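Local structure of molybdate-binding protein MolA (Haemophilus influenzae, 3PSH) at residues L114-V119 with L140-E145; T91-S96 with G123-T128; L175-A180 with P299-D304. The protein binds molybdate and tungstate in the periplasm and delivers molybdate to the MolBC ABC transporter for low-affinity import. All blocks are in the same frame, centred on the assembly; numbering follows the deposited sequence.

Interaction 1. Residues L114-V119 with L140-E145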
loop_
_atom_site.group_PDB
_atom_site.type_symbol
_atom_site.label_atom_id
_atom_site.label_comp_id
_atom_site.label_asym_id
_atom_site.label_seq_id
_atom_site.Cartn_x
_atom_site.Cartn_y
_atom_site.Cartn_z
ATOM N N LEU A 114 5.478 -7.102 -2.936
ATOM C CA LEU A 114 5.949 -6.386 -1.724
ATOM C C LEU A 114 5.891 -7.287 -0.454
ATOM O O LEU A 114 5.793 -6.789 0.726
ATOM C CB LEU A 114 5.160 -5.076 -1.506
ATOM C CG LEU A 114 5.207 -4.183 -2.757
ATOM C CD1 LEU A 114 4.427 -2.868 -2.397
ATOM C CD2 LEU A 114 6.612 -3.863 -3.208
ATOM N N ARG A 115 5.992 -8.578 -0.653
ATOM C CA ARG A 115 6.042 -9.550 0.435
ATOM C C ARG A 115 6.998 -10.719 0.105
ATOM O O ARG A 115 7.084 -11.238 -1.042
ATOM C CB ARG A 115 4.600 -10.010 0.784
ATOM C CG ARG A 115 3.988 -11.202 0.141
ATOM C CD ARG A 115 2.776 -11.675 0.952
ATOM N NE ARG A 115 2.051 -12.646 0.166
ATOM C CZ ARG A 115 0.987 -12.373 -0.537
ATOM N NH1 ARG A 115 0.458 -11.138 -0.627
ATOM N NH2 ARG A 115 0.464 -13.325 -1.217
ATOM N N THR A 116 7.705 -11.193 1.102
ATOM C CA THR A 116 8.393 -12.498 0.934
ATOM C C THR A 116 7.398 -13.527 1.489
ATOM O O THR A 116 6.342 -13.786 0.896
ATOM C CB THR A 116 9.834 -12.473 1.564
ATOM O OG1 THR A 116 9.735 -12.062 2.924
ATOM C CG2 THR A 116 10.758 -11.534 0.835
ATOM N N GLY A 117 7.695 -14.118 2.612
ATOM C CA GLY A 117 6.811 -15.093 3.195
ATOM C C GLY A 117 6.882 -16.444 2.501
ATOM O O GLY A 117 7.689 -16.666 1.580
ATOM N N GLU A 118 5.990 -17.316 2.954
ATOM C CA GLU A 118 5.832 -18.680 2.438
ATOM C C GLU A 118 5.692 -18.648 0.867
ATOM O O GLU A 118 4.806 -17.967 0.298
ATOM C CB GLU A 118 4.540 -19.258 3.096
ATOM C CG GLU A 118 4.607 -19.811 4.579
ATOM C CD GLU A 118 4.893 -18.799 5.669
ATOM O OE1 GLU A 118 4.514 -17.610 5.557
ATOM O OE2 GLU A 118 5.490 -19.248 6.692
ATOM N N VAL A 119 6.559 -19.385 0.180
ATOM C CA VAL A 119 6.426 -19.601 -1.272
ATOM C C VAL A 119 5.097 -20.032 -1.837
ATOM O O VAL A 119 4.696 -19.523 -2.904
ATOM C CB VAL A 119 7.455 -20.618 -1.795
ATOM C CG1 VAL A 119 8.573 -19.939 -2.550
ATOM C CG2 VAL A 119 7.969 -21.588 -0.648
ATOM N N LEU A 140 8.959 -5.366 1.127
ATOM C CA LEU A 140 8.890 -4.000 0.687
ATOM C C LEU A 140 10.269 -3.651 0.229
ATOM O O LEU A 140 10.451 -3.134 -0.860
ATOM C CB LEU A 140 8.486 -3.086 1.881
ATOM C CG LEU A 140 8.487 -1.608 1.495
ATOM C CD1 LEU A 140 7.603 -1.234 0.346
ATOM C CD2 LEU A 140 7.960 -0.878 2.762
ATOM N N LYS A 141 11.281 -4.013 1.018
ATOM C CA LYS A 141 12.659 -3.716 0.634
ATOM C C LYS A 141 12.991 -4.452 -0.695
ATOM O O LYS A 141 13.628 -3.834 -1.585
ATOM C CB LYS A 141 13.686 -4.232 1.711
ATOM C CG LYS A 141 15.124 -4.104 1.358
ATOM C CD LYS A 141 15.921 -4.616 2.571
ATOM C CE LYS A 141 17.362 -4.993 2.266
ATOM N NZ LYS A 141 18.180 -4.173 1.394
ATOM N N GLN A 142 12.677 -5.727 -0.782
ATOM C CA GLN A 142 13.027 -6.564 -2.017
ATOM C C GLN A 142 12.264 -5.989 -3.243
ATOM O O GLN A 142 12.783 -5.868 -4.370
ATOM C CB GLN A 142 12.675 -8.014 -1.768
ATOM C CG GLN A 142 12.692 -8.877 -2.977
ATOM C CD GLN A 142 12.203 -10.267 -2.671
ATOM O OE1 GLN A 142 11.037 -10.501 -2.727
ATOM N NE2 GLN A 142 13.142 -11.242 -2.450
ATOM N N GLY A 143 10.983 -5.598 -2.991
ATOM C CA GLY A 143 10.196 -5.025 -4.070
ATOM C C GLY A 143 10.676 -3.705 -4.614
ATOM O O GLY A 143 10.711 -3.457 -5.810
ATOM N N ILE A 144 10.935 -2.796 -3.675
ATOM C CA ILE A 144 11.491 -1.518 -4.076
ATOM C C ILE A 144 12.819 -1.775 -4.851
ATOM O O ILE A 144 13.064 -1.113 -5.897
ATOM C CB ILE A 144 11.698 -0.536 -2.834
ATOM C CG1 ILE A 144 10.333 -0.078 -2.267
ATOM C CG2 ILE A 144 12.482 0.725 -3.325
ATOM C CD1 ILE A 144 10.561 0.776 -0.973
ATOM N N GLU A 145 13.632 -2.637 -4.242
ATOM C CA GLU A 145 14.938 -2.935 -4.965
ATOM C C GLU A 145 14.740 -3.420 -6.361
ATOM O O GLU A 145 15.501 -3.006 -7.314
ATOM C CB GLU A 145 15.877 -3.810 -4.149
ATOM C CG GLU A 145 16.290 -3.122 -2.823
ATOM C CD GLU A 145 16.923 -4.101 -1.832
ATOM O OE1 GLU A 145 16.793 -5.321 -2.039
ATOM O OE2 GLU A 145 17.468 -3.626 -0.830
HETATM O O HOH W 1 9.018 -12.394 -2.725
#
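The carbonyl oxygen OE1 of Q142, against which T116 packs, takes two donors: a water that donates to it over 2.8 Å, and NE2 of Q7, a residue whose own OE1 accepts from L114 N and which therefore links the two segments a second time. The same water donates to R115 O, also at 2.8 Å, and so ties the loop to the helix. The setting is the first lobe of a class III, Fe/B12-type binding protein, where the loop leaving edge strand 109-112 rests on helix 132-151, the helix that follows it in the chain. Q142 reaches the loop because CG is anti to its backbone N (chi1 168°) and the chain runs on extended from there. The T116 side chain slants across that of Q142, with T116 CG2 3.7 Å from Q142 OE1.

The apolar half is carried by L114. Its CG stands anti to the carbonyl carbon (chi1 -54°), which brings L114 CD2 to 3.9 Å from G143 CA; with no side chain at G143, the leucine can settle directly on the helix backbone. Its side chain also packs on I31 and Q27, the latter a molybdate ligand, and lies about 7 Å from the bound anion. T116 is held from the same helix by backbone hydrogen bonds to A135. At the start of the loop segment, L114 O sits 3.5 Å from L140 N, but at an angle too poor for a hydrogen bond.

Interaction 2. Residues T91-S96 with G123-T128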
loop_
_atom_site.group_PDB
_atom_site.type_symbol
_atom_site.label_atom_id
_atom_site.label_comp_id
_atom_site.label_asym_id
_atom_site.label_seq_id
_atom_site.Cartn_x
_atom_site.Cartn_y
_atom_site.Cartn_z
ATOM N N THR A 91 0.380 -7.340 -10.511
ATOM C CA THR A 91 0.286 -7.727 -9.072
ATOM C C THR A 91 0.505 -9.256 -8.929
ATOM O O THR A 91 0.164 -10.070 -9.802
ATOM C CB THR A 91 -1.055 -7.257 -8.538
ATOM O OG1 THR A 91 -1.041 -7.221 -7.093
ATOM C CG2 THR A 91 -2.227 -8.034 -9.104
ATOM N N ASN A 92 0.950 -9.643 -7.718
ATOM C CA ASN A 92 1.269 -11.000 -7.456
ATOM C C ASN A 92 0.121 -11.971 -7.636
ATOM O O ASN A 92 0.340 -13.090 -7.987
ATOM C CB ASN A 92 1.882 -11.162 -6.067
ATOM C CG ASN A 92 0.949 -10.642 -4.986
ATOM O OD1 ASN A 92 0.596 -9.421 -4.958
ATOM N ND2 ASN A 92 0.433 -11.557 -4.213
ATOM N N TYR A 93 -1.123 -11.550 -7.404
ATOM C CA TYR A 93 -2.228 -12.469 -7.542
ATOM C C TYR A 93 -2.864 -12.373 -8.932
ATOM O O TYR A 93 -3.997 -12.898 -9.156
ATOM C CB TYR A 93 -3.247 -12.161 -6.394
ATOM C CG TYR A 93 -3.898 -10.783 -6.449
ATOM C CD1 TYR A 93 -5.019 -10.551 -7.287
ATOM C CD2 TYR A 93 -3.465 -9.749 -5.633
ATOM C CE1 TYR A 93 -5.620 -9.268 -7.370
ATOM C CE2 TYR A 93 -4.060 -8.463 -5.724
ATOM C CZ TYR A 93 -5.152 -8.243 -6.551
ATOM O OH TYR A 93 -5.776 -7.038 -6.598
ATOM N N ALA A 94 -2.183 -11.692 -9.893
ATOM C CA ALA A 94 -2.762 -11.593 -11.315
ATOM C C ALA A 94 -3.084 -13.000 -11.787
ATOM O O ALA A 94 -2.269 -13.889 -11.629
ATOM C CB ALA A 94 -1.798 -10.917 -12.270
ATOM N N PRO A 95 -4.291 -13.174 -12.360
ATOM C CA PRO A 95 -4.602 -14.575 -12.739
ATOM C C PRO A 95 -3.541 -15.147 -13.724
ATOM O O PRO A 95 -2.971 -14.399 -14.574
ATOM C CB PRO A 95 -5.900 -14.451 -13.492
ATOM C CG PRO A 95 -6.603 -13.134 -12.873
ATOM C CD PRO A 95 -5.452 -12.267 -12.454
ATOM N N SER A 96 -3.303 -16.457 -13.623
ATOM C CA SER A 96 -2.356 -17.139 -14.518
ATOM C C SER A 96 -2.792 -16.882 -15.962
ATOM O O SER A 96 -1.888 -16.706 -16.817
ATOM C CB SER A 96 -2.346 -18.649 -14.246
ATOM O OG SER A 96 -1.879 -18.846 -12.942
ATOM N N GLY A 123 1.353 -16.204 -4.614
ATOM C CA GLY A 123 0.362 -15.874 -5.619
ATOM C C GLY A 123 -1.053 -15.601 -5.163
ATOM O O GLY A 123 -1.918 -15.347 -5.962
ATOM N N LYS A 124 -1.230 -15.612 -3.837
ATOM C CA LYS A 124 -2.567 -15.633 -3.251
ATOM C C LYS A 124 -3.005 -14.145 -2.962
ATOM O O LYS A 124 -2.227 -13.388 -2.449
ATOM C CB LYS A 124 -2.518 -16.440 -1.968
ATOM C CG LYS A 124 -2.436 -17.956 -2.261
ATOM C CD LYS A 124 -3.036 -18.776 -1.165
ATOM C CE LYS A 124 -3.024 -20.287 -1.514
ATOM N NZ LYS A 124 -3.006 -21.174 -0.248
ATOM N N LEU A 125 -4.239 -13.757 -3.275
ATOM C CA LEU A 125 -4.682 -12.360 -2.952
ATOM C C LEU A 125 -4.528 -12.167 -1.414
ATOM O O LEU A 125 -4.071 -11.124 -0.914
ATOM C CB LEU A 125 -6.112 -12.179 -3.398
ATOM C CG LEU A 125 -6.876 -10.951 -2.885
ATOM C CD1 LEU A 125 -6.252 -9.526 -3.293
ATOM C CD2 LEU A 125 -8.343 -11.272 -3.420
ATOM N N ASN A 126 -4.962 -13.213 -0.659
ATOM C CA ASN A 126 -5.026 -13.138 0.840
ATOM C C ASN A 126 -4.262 -14.264 1.424
ATOM O O ASN A 126 -4.767 -15.422 1.521
ATOM C CB ASN A 126 -6.519 -13.277 1.312
ATOM C CG ASN A 126 -7.435 -12.186 0.744
ATOM O OD1 ASN A 126 -8.476 -12.469 0.081
ATOM N ND2 ASN A 126 -7.030 -10.947 0.897
ATOM N N PRO A 127 -2.988 -14.015 1.748
ATOM C CA PRO A 127 -2.045 -15.099 2.209
ATOM C C PRO A 127 -2.240 -15.424 3.679
ATOM O O PRO A 127 -2.900 -14.643 4.404
ATOM C CB PRO A 127 -0.678 -14.521 2.013
ATOM C CG PRO A 127 -0.911 -12.980 2.126
ATOM C CD PRO A 127 -2.329 -12.688 1.617
ATOM N N THR A 128 -1.750 -16.584 4.071
ATOM C CA THR A 128 -1.549 -17.011 5.472
ATOM C C THR A 128 -0.003 -16.993 5.666
ATOM O O THR A 128 0.769 -17.705 4.979
ATOM C CB THR A 128 -2.073 -18.476 5.663
ATOM O OG1 THR A 128 -3.454 -18.496 5.356
ATOM C CG2 THR A 128 -1.799 -18.979 7.050
HETATM O O HOH W 2 -1.490 -10.473 -2.269
#
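With chi1 of 64°, Y93 carries its ring between its own backbone N and carbonyl carbon and lays it alongside L125, whose CG is anti to the backbone N (chi1 166°), so that the two side chains run the same way. L125 CD1 comes over one ring face, offset toward the rim, 3.6 Å from the centroid of the Y93 ring and only 20° off its normal: a CH-pi contact. The opposite face is taken by T91 CG2, which stands 3.7 Å above the plane of the Y93 ring, over its centre. The ring is thus clamped between two methyl groups. At its root the backbones meet as well, Y93 CA lying 3.3 Å from G123 O in a CA-H...O contact. Residues 91-94 form a type I turn, closed by a hydrogen bond from A94 N to T91 O.

N92 provides the polar link. Its ND2 donates to a water at 2.9 Å, and this water in turn donates to L125 O at 3.0 Å. ND2 also bonds to K122 O, while OD1 accepts from the hydroxyl of Y280, a molybdate ligand; bonds at both ends of the amide fix its rotation. L125 O has a further donor in NZ of K200.

The side chain of Y93 comes within about 6 Å of the molybdate. Loops that follow the parallel strands of an alpha/beta lobe and gather beside the ligand, here after strands 87-91 and 109-112, are characteristic of the binding cleft of class III periplasmic binding proteins.

Interaction 3. Residues L175-A180 with P299-D304; sequences LGDVSA and PQRFQD
D177 and R301 form an end-on, bidentate salt bridge in which each carboxylate oxygen has its own donor. R301 NH1 gives a 2.6 Å bond to D177 OD1, close to the guanidinium plane and onto the syn lone pair. The second bond, R301 NH2 to D177 OD2, is longer at 3.0 Å and more tilted, although the two flat groups are within 14° of coplanar. NH1 also donates to the carbonyl oxygen of R174, in helix 168-175. The R301 chain is extended from CG to NE, so that its guanidinium reaches D177 on the other loop. V178 CG2 lies over one face of the guanidinium, 4.1 Å from R301 NH1. Closer to the R301 backbone, along the aliphatic part of its chain, L175 CD2 packs 3.7 Å from R301 CD and meets F302 CE2 at the ring edge, at 3.9 Å. A type I turn, closed from V178 N to L175 O, presents D177. D304 OD2 pairs with R174 NH2 in a further salt bridge. The contact fastens the turn between helix 168-175 and strand 184-188 to the connection between helices 283-297 and 307-319, with L175 and F302 both resting on A294 of helix 283-297.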
loop_
_atom_site.group_PDB
_atom_site.type_symbol
_atom_site.label_atom_id
_atom_site.label_comp_id
_atom_site.label_asym_id
_atom_site.label_seq_id
_atom_site.Cartn_x
_atom_site.Cartn_y
_atom_site.Cartn_z
ATOM N N LEU A 175 7.006 3.000 22.342
ATOM C CA LEU A 175 5.754 2.299 22.559
ATOM C C LEU A 175 6.032 0.861 23.049
ATOM O O LEU A 175 5.122 0.106 23.248
ATOM C CB LEU A 175 4.841 2.208 21.282
ATOM C CG LEU A 175 4.512 3.616 20.746
ATOM C CD1 LEU A 175 3.660 3.526 19.398
ATOM C CD2 LEU A 175 3.763 4.360 21.810
ATOM N N GLY A 176 7.288 0.599 23.363
ATOM C CA GLY A 176 7.724 -0.726 23.901
ATOM C C GLY A 176 7.107 -1.253 25.183
ATOM O O GLY A 176 7.178 -2.496 25.426
ATOM N N ASP A 177 6.537 -0.332 25.997
ATOM C CA ASP A 177 5.774 -0.702 27.238
ATOM C C ASP A 177 4.277 -0.821 27.083
ATOM O O ASP A 177 3.543 -1.055 28.066
ATOM C CB ASP A 177 6.022 0.343 28.322
ATOM C CG ASP A 177 5.461 1.713 27.918
ATOM O OD1 ASP A 177 5.736 2.162 26.796
ATOM O OD2 ASP A 177 4.795 2.308 28.733
ATOM N N VAL A 178 3.764 -0.706 25.860
ATOM C CA VAL A 178 2.344 -0.907 25.692
ATOM C C VAL A 178 1.913 -2.376 25.721
ATOM O O VAL A 178 2.117 -3.139 24.762
ATOM C CB VAL A 178 1.833 -0.203 24.421
ATOM C CG1 VAL A 178 0.344 -0.374 24.289
ATOM C CG2 VAL A 178 2.181 1.288 24.515
ATOM N N SER A 179 1.202 -2.712 26.801
ATOM C CA SER A 179 0.803 -4.062 26.990
ATOM C C SER A 179 -0.377 -4.464 26.103
ATOM O O SER A 179 -1.135 -3.590 25.609
ATOM C CB SER A 179 0.420 -4.352 28.447
ATOM O OG SER A 179 -0.742 -3.610 28.864
ATOM N N ALA A 180 -0.536 -5.788 25.915
ATOM C CA ALA A 180 -1.639 -6.227 25.063
ATOM C C ALA A 180 -2.985 -5.774 25.555
ATOM O O ALA A 180 -3.919 -5.635 24.729
ATOM C CB ALA A 180 -1.636 -7.788 24.802
ATOM N N PRO A 299 -0.337 11.102 21.828
ATOM C CA PRO A 299 0.287 12.443 21.559
ATOM C C PRO A 299 1.356 12.863 22.611
ATOM O O PRO A 299 2.347 13.488 22.255
ATOM C CB PRO A 299 -0.880 13.380 21.612
ATOM C CG PRO A 299 -2.007 12.608 22.487
ATOM C CD PRO A 299 -1.802 11.168 21.968
ATOM N N GLN A 300 1.168 12.448 23.871
ATOM C CA GLN A 300 2.069 12.921 24.935
ATOM C C GLN A 300 3.385 12.210 24.896
ATOM O O GLN A 300 4.258 12.531 25.706
ATOM C CB GLN A 300 1.383 12.661 26.293
ATOM C CG GLN A 300 0.059 13.488 26.449
ATOM C CD GLN A 300 0.193 14.901 25.825
ATOM O OE1 GLN A 300 1.243 15.600 25.948
ATOM N NE2 GLN A 300 -0.887 15.317 25.064
ATOM N N ARG A 301 3.534 11.227 23.958
ATOM C CA ARG A 301 4.843 10.526 23.876
ATOM C C ARG A 301 5.648 11.010 22.703
ATOM O O ARG A 301 6.798 10.550 22.568
ATOM C CB ARG A 301 4.771 9.000 23.771
ATOM C CG ARG A 301 4.110 8.316 24.942
ATOM C CD ARG A 301 3.959 6.748 24.690
ATOM N NE ARG A 301 3.322 6.188 25.878
ATOM C CZ ARG A 301 3.652 4.991 26.401
ATOM N NH1 ARG A 301 4.605 4.282 25.853
ATOM N NH2 ARG A 301 3.104 4.500 27.525
ATOM N N PHE A 302 5.068 11.941 21.888
ATOM C CA PHE A 302 5.679 12.331 20.637
ATOM C C PHE A 302 5.739 13.855 20.407
ATOM O O PHE A 302 5.771 14.296 19.285
ATOM C CB PHE A 302 4.970 11.605 19.449
ATOM C CG PHE A 302 5.191 10.125 19.484
ATOM C CD1 PHE A 302 6.441 9.561 19.090
ATOM C CD2 PHE A 302 4.154 9.272 19.976
ATOM C CE1 PHE A 302 6.635 8.119 19.148
ATOM C CE2 PHE A 302 4.345 7.830 20.032
ATOM C CZ PHE A 302 5.623 7.262 19.595
ATOM N N GLN A 303 5.679 14.656 21.474
ATOM C CA GLN A 303 5.617 16.110 21.252
ATOM C C GLN A 303 6.799 16.746 20.620
ATOM O O GLN A 303 6.655 17.758 19.931
ATOM C CB GLN A 303 5.255 16.764 22.637
ATOM C CG GLN A 303 3.813 16.478 23.144
ATOM C CD GLN A 303 2.705 17.047 22.297
ATOM O OE1 GLN A 303 2.878 18.054 21.580
ATOM N NE2 GLN A 303 1.532 16.522 22.475
ATOM N N ASP A 304 7.948 16.088 20.770
ATOM C CA ASP A 304 9.192 16.471 20.140
ATOM C C ASP A 304 9.270 16.059 18.684
ATOM O O ASP A 304 10.253 16.402 18.025
ATOM C CB ASP A 304 10.498 15.847 20.752
ATOM C CG ASP A 304 10.433 14.312 20.859
ATOM O OD1 ASP A 304 9.320 13.849 21.279
ATOM O OD2 ASP A 304 11.442 13.604 20.685
#

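Overall arrangement
Interactions 1 and 2 are direct neighbours, their centres 13 Å apart and their segments alternating along the chain. R115 joins them: its NH2 lies 3.0 Å from K124 O, a probable hydrogen bond, and its guanidinium packs on P127. Both border the molybdate pocket from the first lobe, through the side chains of L114 and Y93; N92 hydrogen-bonds to the ligand residue Y280, and the L114 side chain comes within about 4 Å of that of Y280. Interaction 3 is remote from the site and involves the loop leading into strand 184-188 of the second sheet, its centre 29 Å from that of interaction 1 and 36 Å from that of interaction 2. Interactions 2 and 3 occupy opposite sides of the chain's centre.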